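Local coordinates for protein Aln2 (Streptomyces sp. CM020, PDB 6P7L) that is a noncanonical SnoaL-like member of the NTF2-like superfamily that probably takes part in biosynthesis of the polyketide antibiotic alnumycin, at residues A[93-107]-A[117-129]. Residues are numbered along the deposited sequence; the frame is centred on the assembly and turned at random.
Sequences RFDGAQPRHWFDMMT and STSYYATVTVTSA
Val124 pushes its CG2 methyl against one face of the His101 imidazole, a CH-pi contact with the methyl 3.3 Å from the centroid of the His101 ring and 16° off its normal. Further along the same face of the sheet, Tyr120 lays CE2 over the centre of the Phe103 ring, 3.4 Å from Phe103 CD2, the two planes turned by 36°. The first torsion of Tyr120 (chi1 50°), with CG between backbone N and carbonyl carbon, swings its ring over Phe103, and the Met106 CE methyl lies over one face of the Tyr120 ring. Helix 34-52 closes over this side: Asp52 binds His101 ND1, Met48 touches His101 and Phe103, and a glycerol sits on His101 NE2. The strands form an antiparallel hairpin at one edge of the curved sheet that wraps a long helix in the NTF2-like cone. Paired backbone bonds run from Gln98–Thr127 to Asp104–Tyr121, where a beta bulge at Met105 shifts the register by one before Thr107 meets Ser119. On the reverse face Trp102 NE1 donates a nearly straight bond to Thr125 OG1 (3.0 Å), the hydroxyl lying in the indole plane, while Met105 CB covers the Tyr121 ring. Neighbouring subunits bury this side as well: Arg100 forms a salt bridge with Asp162 of the second subunit, and Tyr121 OH reaches Asp52 of the third. Packing is looser at the ends. At the type I' turn from Phe94 to Ala97, the Ala97 methyl meets Val126 CG1 (3.6 Å) while the Phe94 ring reaches the other methyl, CG2, and Asp95 is poorly ordered. At the other end Thr107 OG1 and Ser119 OG share a hydrogen bond of 2.6 Å, and a water links Thr107 OG1 to Ser117 O.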
ATOM      1  N   ARG A  93     -20.635  11.930  -3.870  1.00 21.46           N
ATOM      2  CA  ARG A  93     -19.705  12.432  -4.878  1.00 22.15           C
ATOM      3  C   ARG A  93     -19.280  11.355  -5.864  1.00 31.75           C
ATOM      4  O   ARG A  93     -18.752  11.693  -6.922  1.00 28.00           O
ATOM      5  CB  ARG A  93     -18.488  13.059  -4.207  1.00 24.31           C
ATOM      6  CG  ARG A  93     -17.410  12.118  -3.753  1.00 19.22           C
ATOM      7  CD  ARG A  93     -16.389  12.896  -2.996  1.00 24.00           C
ATOM      8  NE  ARG A  93     -15.214  12.155  -2.543  1.00 26.24           N
ATOM      9  CZ  ARG A  93     -15.150  11.439  -1.425  1.00 32.94           C
ATOM     10  NH1 ARG A  93     -16.207  11.312  -0.639  1.00 23.07           N
ATOM     11  NH2 ARG A  93     -14.017  10.835  -1.091  1.00 35.27           N
ATOM     12  N   PHE A  94     -19.472  10.075  -5.535  1.00 22.83           N
ATOM     13  CA  PHE A  94     -19.043   8.992  -6.418  1.00 27.39           C
ATOM     14  C   PHE A  94     -20.051   8.658  -7.515  1.00 33.46           C
ATOM     15  O   PHE A  94     -19.687   7.962  -8.470  1.00 32.06           O
ATOM     16  CB  PHE A  94     -18.749   7.729  -5.598  1.00 19.90           C
ATOM     17  CG  PHE A  94     -17.761   7.934  -4.485  1.00 17.51           C
ATOM     18  CD1 PHE A  94     -16.546   8.548  -4.719  1.00 16.34           C
ATOM     19  CD2 PHE A  94     -18.032   7.485  -3.187  1.00 19.03           C
ATOM     20  CE1 PHE A  94     -15.630   8.726  -3.688  1.00 16.85           C
ATOM     21  CE2 PHE A  94     -17.125   7.671  -2.159  1.00 18.80           C
ATOM     22  CZ  PHE A  94     -15.916   8.291  -2.404  1.00 19.84           C
ATOM     23  N   ASP A  95     -21.312   9.073  -7.379  1.00 59.76           N
ATOM     24  CA  ASP A  95     -22.283   9.028  -8.481  1.00 76.80           C
ATOM     25  C   ASP A  95     -22.506   7.620  -9.038  1.00 45.92           C
ATOM     26  O   ASP A  95     -22.705   7.430 -10.242  1.00 39.98           O
ATOM     27  CB  ASP A  95     -21.858   9.981  -9.602  1.00103.38           C
ATOM     28  N   GLY A  96     -22.517   6.629  -8.160  1.00 34.94           N
ATOM     29  CA  GLY A  96     -22.717   5.251  -8.568  1.00 40.70           C
ATOM     30  C   GLY A  96     -21.457   4.503  -8.974  1.00 31.42           C
ATOM     31  O   GLY A  96     -21.499   3.283  -9.148  1.00 30.26           O
ATOM     32  N   ALA A  97     -20.327   5.175  -9.047  1.00 20.65           N
ATOM     33  CA  ALA A  97     -19.052   4.536  -9.313  1.00 15.57           C
ATOM     34  C   ALA A  97     -18.510   3.959  -8.002  1.00 14.06           C
ATOM     35  O   ALA A  97     -19.075   4.175  -6.911  1.00 18.34           O
ATOM     36  CB  ALA A  97     -18.093   5.542  -9.922  1.00 20.79           C
ATOM     37  N   GLN A  98     -17.431   3.194  -8.111  1.00 12.99           N
ATOM     38  CA  GLN A  98     -16.929   2.404  -6.990  1.00 17.64           C
ATOM     39  C   GLN A  98     -15.682   3.019  -6.397  1.00 15.76           C
ATOM     40  O   GLN A  98     -14.614   2.977  -7.036  1.00 12.30           O
ATOM     41  CB  GLN A  98     -16.626   0.973  -7.444  1.00 14.81           C
ATOM     42  CG  GLN A  98     -16.053   0.074  -6.309  1.00 16.08           C
ATOM     43  CD  GLN A  98     -17.019  -0.103  -5.137  1.00 15.91           C
ATOM     44  OE1 GLN A  98     -18.118  -0.652  -5.286  1.00 17.09           O
ATOM     45  NE2 GLN A  98     -16.597   0.350  -3.958  1.00 14.44           N
ATOM     46  N   PRO A  99     -15.734   3.536  -5.177  1.00 12.42           N
ATOM     47  CA  PRO A  99     -14.520   4.039  -4.537  1.00 11.20           C
ATOM     48  C   PRO A  99     -13.705   2.918  -3.937  1.00 12.87           C
ATOM     49  O   PRO A  99     -14.250   1.927  -3.455  1.00 13.06           O
ATOM     50  CB  PRO A  99     -15.064   4.940  -3.422  1.00 15.52           C
ATOM     51  CG  PRO A  99     -16.352   4.234  -3.044  1.00 13.05           C
ATOM     52  CD  PRO A  99     -16.926   3.718  -4.331  1.00 12.66           C
ATOM     53  N   ARG A 100     -12.394   3.142  -3.873  1.00 11.77           N
ATOM     54  CA  ARG A 100     -11.512   2.290  -3.080  1.00 12.35           C
ATOM     55  C   ARG A 100     -10.531   3.204  -2.356  1.00 16.02           C
ATOM     56  O   ARG A 100      -9.892   4.056  -2.987  1.00 12.32           O
ATOM     57  CB  ARG A 100     -10.763   1.237  -3.913  1.00 12.34           C
ATOM     58  CG  ARG A 100     -11.666   0.239  -4.612  1.00 13.85           C
ATOM     59  CD  ARG A 100     -12.259  -0.752  -3.640  1.00 16.42           C
ATOM     60  NE  ARG A 100     -13.216  -1.654  -4.295  1.00 14.33           N
ATOM     61  CZ  ARG A 100     -14.180  -2.307  -3.641  1.00 17.57           C
ATOM     62  NH1 ARG A 100     -14.298  -2.138  -2.341  1.00 17.87           N
ATOM     63  NH2 ARG A 100     -15.016  -3.119  -4.291  1.00 19.11           N
ATOM     64  N   HIS A 101     -10.454   3.051  -1.032  1.00 14.26           N
ATOM     65  CA  HIS A 101      -9.524   3.817  -0.206  1.00 15.58           C
ATOM     66  C   HIS A 101      -8.217   3.042  -0.156  1.00 17.62           C
ATOM     67  O   HIS A 101      -8.225   1.822   0.028  1.00 17.96           O
ATOM     68  CB  HIS A 101     -10.055   4.038   1.213  1.00 16.41           C
ATOM     69  CG  HIS A 101     -11.034   5.164   1.323  1.00 16.24           C
ATOM     70  ND1 HIS A 101     -12.306   5.092   0.804  1.00 16.68           N
ATOM     71  CD2 HIS A 101     -10.913   6.408   1.840  1.00 20.02           C
ATOM     72  CE1 HIS A 101     -12.941   6.225   1.026  1.00 24.45           C
ATOM     73  NE2 HIS A 101     -12.117   7.041   1.650  1.00 18.33           N
ATOM     74  N   TRP A 102      -7.106   3.760  -0.332  1.00 14.14           N
ATOM     75  CA  TRP A 102      -5.756   3.223  -0.292  1.00 10.35           C
ATOM     76  C   TRP A 102      -4.987   3.975   0.794  1.00 12.06           C
ATOM     77  O   TRP A 102      -4.883   5.203   0.735  1.00 12.99           O
ATOM     78  CB  TRP A 102      -5.074   3.420  -1.659  1.00 12.53           C
ATOM     79  CG  TRP A 102      -5.763   2.778  -2.772  1.00 12.59           C
ATOM     80  CD1 TRP A 102      -6.854   3.271  -3.447  1.00 16.61           C
ATOM     81  CD2 TRP A 102      -5.466   1.516  -3.361  1.00 14.95           C
ATOM     82  NE1 TRP A 102      -7.235   2.398  -4.438  1.00 16.85           N
ATOM     83  CE2 TRP A 102      -6.414   1.304  -4.389  1.00 15.06           C
ATOM     84  CE3 TRP A 102      -4.503   0.532  -3.119  1.00 22.10           C
ATOM     85  CZ2 TRP A 102      -6.406   0.160  -5.177  1.00 13.66           C
ATOM     86  CZ3 TRP A 102      -4.527  -0.605  -3.888  1.00 18.90           C
ATOM     87  CH2 TRP A 102      -5.464  -0.775  -4.903  1.00 16.14           C
ATOM     88  N   PHE A 103      -4.440   3.243   1.756  1.00 16.04           N
ATOM     89  CA  PHE A 103      -3.610   3.810   2.813  1.00 12.98           C
ATOM     90  C   PHE A 103      -2.196   3.303   2.609  1.00 17.65           C
ATOM     91  O   PHE A 103      -2.004   2.161   2.155  1.00 19.29           O
ATOM     92  CB  PHE A 103      -4.035   3.373   4.209  1.00 18.50           C
ATOM     93  CG  PHE A 103      -5.391   3.814   4.641  1.00 20.24           C
ATOM     94  CD1 PHE A 103      -6.180   4.674   3.879  1.00 15.26           C
ATOM     95  CD2 PHE A 103      -5.869   3.387   5.867  1.00 18.24           C
ATOM     96  CE1 PHE A 103      -7.423   5.040   4.328  1.00 19.08           C
ATOM     97  CE2 PHE A 103      -7.093   3.758   6.319  1.00 19.94           C
ATOM     98  CZ  PHE A 103      -7.881   4.581   5.547  1.00 25.76           C
ATOM     99  N   ASP A 104      -1.212   4.109   3.000  1.00 13.40           N
ATOM    100  CA  ASP A 104       0.179   3.680   2.937  1.00 20.83           C
ATOM    101  C   ASP A 104       1.011   4.577   3.834  1.00 14.85           C
ATOM    102  O   ASP A 104       0.542   5.613   4.344  1.00 14.34           O
ATOM    103  CB  ASP A 104       0.664   3.713   1.488  1.00 20.20           C
ATOM    104  CG  ASP A 104       1.795   2.747   1.199  1.00 36.11           C
ATOM    105  OD1 ASP A 104       2.141   1.885   2.050  1.00 25.24           O
ATOM    106  OD2 ASP A 104       2.330   2.868   0.077  1.00 25.62           O
ATOM    107  N   MET A 105       2.267   4.147   4.035  1.00 18.70           N
ATOM    108  CA  MET A 105       3.272   4.885   4.812  1.00 18.15           C
ATOM    109  C   MET A 105       2.757   5.183   6.224  1.00 10.35           C
ATOM    110  O   MET A 105       2.779   6.342   6.689  1.00 14.32           O
ATOM    111  CB  MET A 105       3.685   6.209   4.145  1.00 31.72           C
ATOM    112  CG  MET A 105       4.556   6.212   2.903  1.00 76.53           C
ATOM    113  SD  MET A 105       5.987   5.117   2.845  1.00 38.57           S
ATOM    114  CE  MET A 105       4.894   3.904   2.090  1.00  9.56           C
ATOM    115  N   MET A 106       2.287   4.140   6.905  1.00 10.52           N
ATOM    116  CA  MET A 106       1.594   4.300   8.179  1.00 10.92           C
ATOM    117  C   MET A 106       2.530   4.114   9.369  1.00 13.05           C
ATOM    118  O   MET A 106       3.131   3.044   9.524  1.00 12.36           O
ATOM    119  CB  MET A 106       0.445   3.303   8.293  1.00 13.80           C
ATOM    120  CG  MET A 106      -0.339   3.471   9.541  1.00 15.87           C
ATOM    121  SD  MET A 106      -1.624   2.206   9.653  1.00 27.59           S
ATOM    122  CE  MET A 106      -2.647   2.661   8.232  1.00 37.31           C
ATOM    123  N   THR A 107       2.637   5.155  10.209  1.00 14.40           N
ATOM    124  CA  THR A 107       3.296   5.070  11.507  1.00 15.55           C
ATOM    125  C   THR A 107       2.265   4.617  12.536  1.00 13.94           C
ATOM    126  O   THR A 107       1.070   4.960  12.462  1.00 13.85           O
ATOM    127  CB  THR A 107       3.928   6.398  11.961  1.00 18.64           C
ATOM    128  OG1 THR A 107       2.911   7.399  12.076  1.00 20.25           O
ATOM    129  CG2 THR A 107       5.036   6.854  10.985  1.00 21.41           C
ATOM    130  N   SER A 117      -1.810   5.793  18.282  1.00 15.56           N
ATOM    131  CA  SER A 117      -1.782   6.935  17.370  1.00 15.53           C
ATOM    132  C   SER A 117      -1.201   6.458  16.049  1.00 16.41           C
ATOM    133  O   SER A 117      -0.151   5.806  16.038  1.00 16.76           O
ATOM    134  CB  SER A 117      -0.923   8.085  17.932  1.00 16.36           C
ATOM    135  OG  SER A 117      -1.480   8.628  19.107  1.00 36.01           O
ATOM    136  N   THR A 118      -1.865   6.789  14.948  1.00 14.32           N
ATOM    137  CA  THR A 118      -1.333   6.490  13.628  1.00 13.71           C
ATOM    138  C   THR A 118      -1.320   7.742  12.750  1.00 13.86           C
ATOM    139  O   THR A 118      -2.062   8.710  12.964  1.00 14.30           O
ATOM    140  CB  THR A 118      -2.123   5.373  12.922  1.00 14.55           C
ATOM    141  OG1 THR A 118      -3.395   5.899  12.521  1.00 15.57           O
ATOM    142  CG2 THR A 118      -2.305   4.127  13.816  1.00 12.98           C
ATOM    143  N   SER A 119      -0.447   7.722  11.744  1.00 13.60           N
ATOM    144  CA  SER A 119      -0.404   8.746  10.705  1.00 13.70           C
ATOM    145  C   SER A 119      -0.122   8.003   9.415  1.00 14.14           C
ATOM    146  O   SER A 119       0.655   7.033   9.394  1.00 16.27           O
ATOM    147  CB  SER A 119       0.657   9.828  10.973  1.00 19.44           C
ATOM    148  OG  SER A 119       1.975   9.381  10.647  1.00 23.40           O
ATOM    149  N   TYR A 120      -0.784   8.429   8.353  1.00 12.88           N
ATOM    150  CA  TYR A 120      -0.610   7.714   7.095  1.00 12.39           C
ATOM    151  C   TYR A 120      -1.049   8.577   5.928  1.00 12.42           C
ATOM    152  O   TYR A 120      -1.707   9.610   6.093  1.00 13.00           O
ATOM    153  CB  TYR A 120      -1.397   6.416   7.083  1.00 11.83           C
ATOM    154  CG  TYR A 120      -2.846   6.507   7.478  1.00 14.06           C
ATOM    155  CD1 TYR A 120      -3.224   6.497   8.818  1.00 15.65           C
ATOM    156  CD2 TYR A 120      -3.847   6.558   6.512  1.00 13.58           C
ATOM    157  CE1 TYR A 120      -4.563   6.512   9.186  1.00 12.73           C
ATOM    158  CE2 TYR A 120      -5.192   6.566   6.851  1.00 13.97           C
ATOM    159  CZ  TYR A 120      -5.544   6.563   8.206  1.00 16.74           C
ATOM    160  OH  TYR A 120      -6.876   6.585   8.568  1.00 15.33           O
ATOM    161  N   TYR A 121      -0.645   8.135   4.739  1.00 12.18           N
ATOM    162  CA  TYR A 121      -1.126   8.695   3.494  1.00 12.67           C
ATOM    163  C   TYR A 121      -2.404   7.966   3.070  1.00 13.70           C
ATOM    164  O   TYR A 121      -2.512   6.752   3.232  1.00 15.28           O
ATOM    165  CB  TYR A 121      -0.096   8.505   2.387  1.00 12.27           C
ATOM    166  CG  TYR A 121       1.272   9.151   2.605  1.00 12.90           C
ATOM    167  CD1 TYR A 121       1.495  10.044   3.630  1.00 13.38           C
ATOM    168  CD2 TYR A 121       2.328   8.863   1.756  1.00 16.31           C
ATOM    169  CE1 TYR A 121       2.740  10.661   3.795  1.00 14.08           C
ATOM    170  CE2 TYR A 121       3.564   9.443   1.918  1.00 15.52           C
ATOM    171  CZ  TYR A 121       3.753  10.363   2.933  1.00 16.91           C
ATOM    172  OH  TYR A 121       4.970  10.989   3.063  1.00 18.33           O
ATOM    173  N   ALA A 122      -3.323   8.692   2.451  1.00 12.73           N
ATOM    174  CA  ALA A 122      -4.527   8.093   1.902  1.00 12.66           C
ATOM    175  C   ALA A 122      -4.927   8.763   0.600  1.00 13.16           C
ATOM    176  O   ALA A 122      -4.726   9.960   0.398  1.00 16.65           O
ATOM    177  CB  ALA A 122      -5.709   8.151   2.885  1.00 15.02           C
ATOM    178  N   THR A 123      -5.513   7.949  -0.278  1.00 11.46           N
ATOM    179  CA  THR A 123      -6.200   8.463  -1.447  1.00 12.42           C
ATOM    180  C   THR A 123      -7.376   7.548  -1.740  1.00 16.36           C
ATOM    181  O   THR A 123      -7.548   6.501  -1.114  1.00 14.72           O
ATOM    182  CB  THR A 123      -5.269   8.592  -2.649  1.00 15.59           C
ATOM    183  OG1 THR A 123      -5.983   9.236  -3.723  1.00 22.02           O
ATOM    184  CG2 THR A 123      -4.776   7.261  -3.085  1.00 19.07           C
ATOM    185  N   VAL A 124      -8.218   8.005  -2.648  1.00 14.38           N
ATOM    186  CA  VAL A 124      -9.384   7.257  -3.104  1.00 12.55           C
ATOM    187  C   VAL A 124      -9.314   7.184  -4.618  1.00 12.44           C
ATOM    188  O   VAL A 124      -9.166   8.217  -5.294  1.00 15.07           O
ATOM    189  CB  VAL A 124     -10.695   7.905  -2.638  1.00 16.96           C
ATOM    190  CG1 VAL A 124     -11.874   7.142  -3.171  1.00 18.77           C
ATOM    191  CG2 VAL A 124     -10.721   7.925  -1.124  1.00 18.37           C
ATOM    192  N   THR A 125      -9.409   5.959  -5.141  1.00 13.08           N
ATOM    193  CA  THR A 125      -9.656   5.770  -6.562  1.00 12.02           C
ATOM    194  C   THR A 125     -11.156   5.602  -6.765  1.00 13.62           C
ATOM    195  O   THR A 125     -11.853   5.030  -5.924  1.00 12.36           O
ATOM    196  CB  THR A 125      -8.904   4.566  -7.142  1.00 15.33           C
ATOM    197  OG1 THR A 125      -9.244   3.382  -6.443  1.00 17.43           O
ATOM    198  CG2 THR A 125      -7.359   4.757  -7.051  1.00 20.95           C
ATOM    199  N   VAL A 126     -11.651   6.087  -7.899  1.00 13.87           N
ATOM    200  CA  VAL A 126     -13.067   5.953  -8.229  1.00 13.40           C
ATOM    201  C   VAL A 126     -13.192   5.340  -9.615  1.00 14.58           C
ATOM    202  O   VAL A 126     -12.844   5.979 -10.613  1.00 15.08           O
ATOM    203  CB  VAL A 126     -13.806   7.290  -8.167  1.00 11.92           C
ATOM    204  CG1 VAL A 126     -15.292   7.047  -8.321  1.00 18.06           C
ATOM    205  CG2 VAL A 126     -13.492   8.012  -6.842  1.00 16.72           C
ATOM    206  N   THR A 127     -13.732   4.128  -9.678  1.00 12.35           N
ATOM    207  CA  THR A 127     -13.809   3.352 -10.907  1.00 12.02           C
ATOM    208  C   THR A 127     -15.246   3.323 -11.398  1.00 13.53           C
ATOM    209  O   THR A 127     -16.146   2.889 -10.678  1.00 16.98           O
ATOM    210  CB  THR A 127     -13.293   1.934 -10.672  1.00 16.62           C
ATOM    211  OG1 THR A 127     -11.904   1.991 -10.353  1.00 17.00           O
ATOM    212  CG2 THR A 127     -13.445   1.082 -11.916  1.00 16.82           C
ATOM    213  N   SER A 128     -15.447   3.764 -12.631  1.00 15.16           N
ATOM    214  CA  SER A 128     -16.767   3.862 -13.234  1.00 18.95           C
ATOM    215  C   SER A 128     -17.131   2.660 -14.103  1.00 21.92           C
ATOM    216  O   SER A 128     -16.302   1.805 -14.439  1.00 21.85           O
ATOM    217  CB  SER A 128     -16.845   5.136 -14.072  1.00 22.77           C
ATOM    218  OG  SER A 128     -16.240   4.872 -15.328  1.00 28.49           O
ATOM    219  N   ALA A 129     -18.412   2.637 -14.494  1.00 25.04           N
ATOM    220  CA  ALA A 129     -18.931   1.598 -15.379  1.00 28.39           C
ATOM    221  C   ALA A 129     -18.220   1.578 -16.723  1.00 31.36           C
ATOM    222  O   ALA A 129     -18.183   0.531 -17.374  1.00 33.22           O
ATOM    223  CB  ALA A 129     -20.439   1.792 -15.612  1.00 32.40           C
TER
HETATM  224  O   HOH W   1     -11.621   2.424  -7.498  1.00 14.06           O
HETATM  225  O   HOH W   2       2.039   7.479  14.786  1.00 19.98           O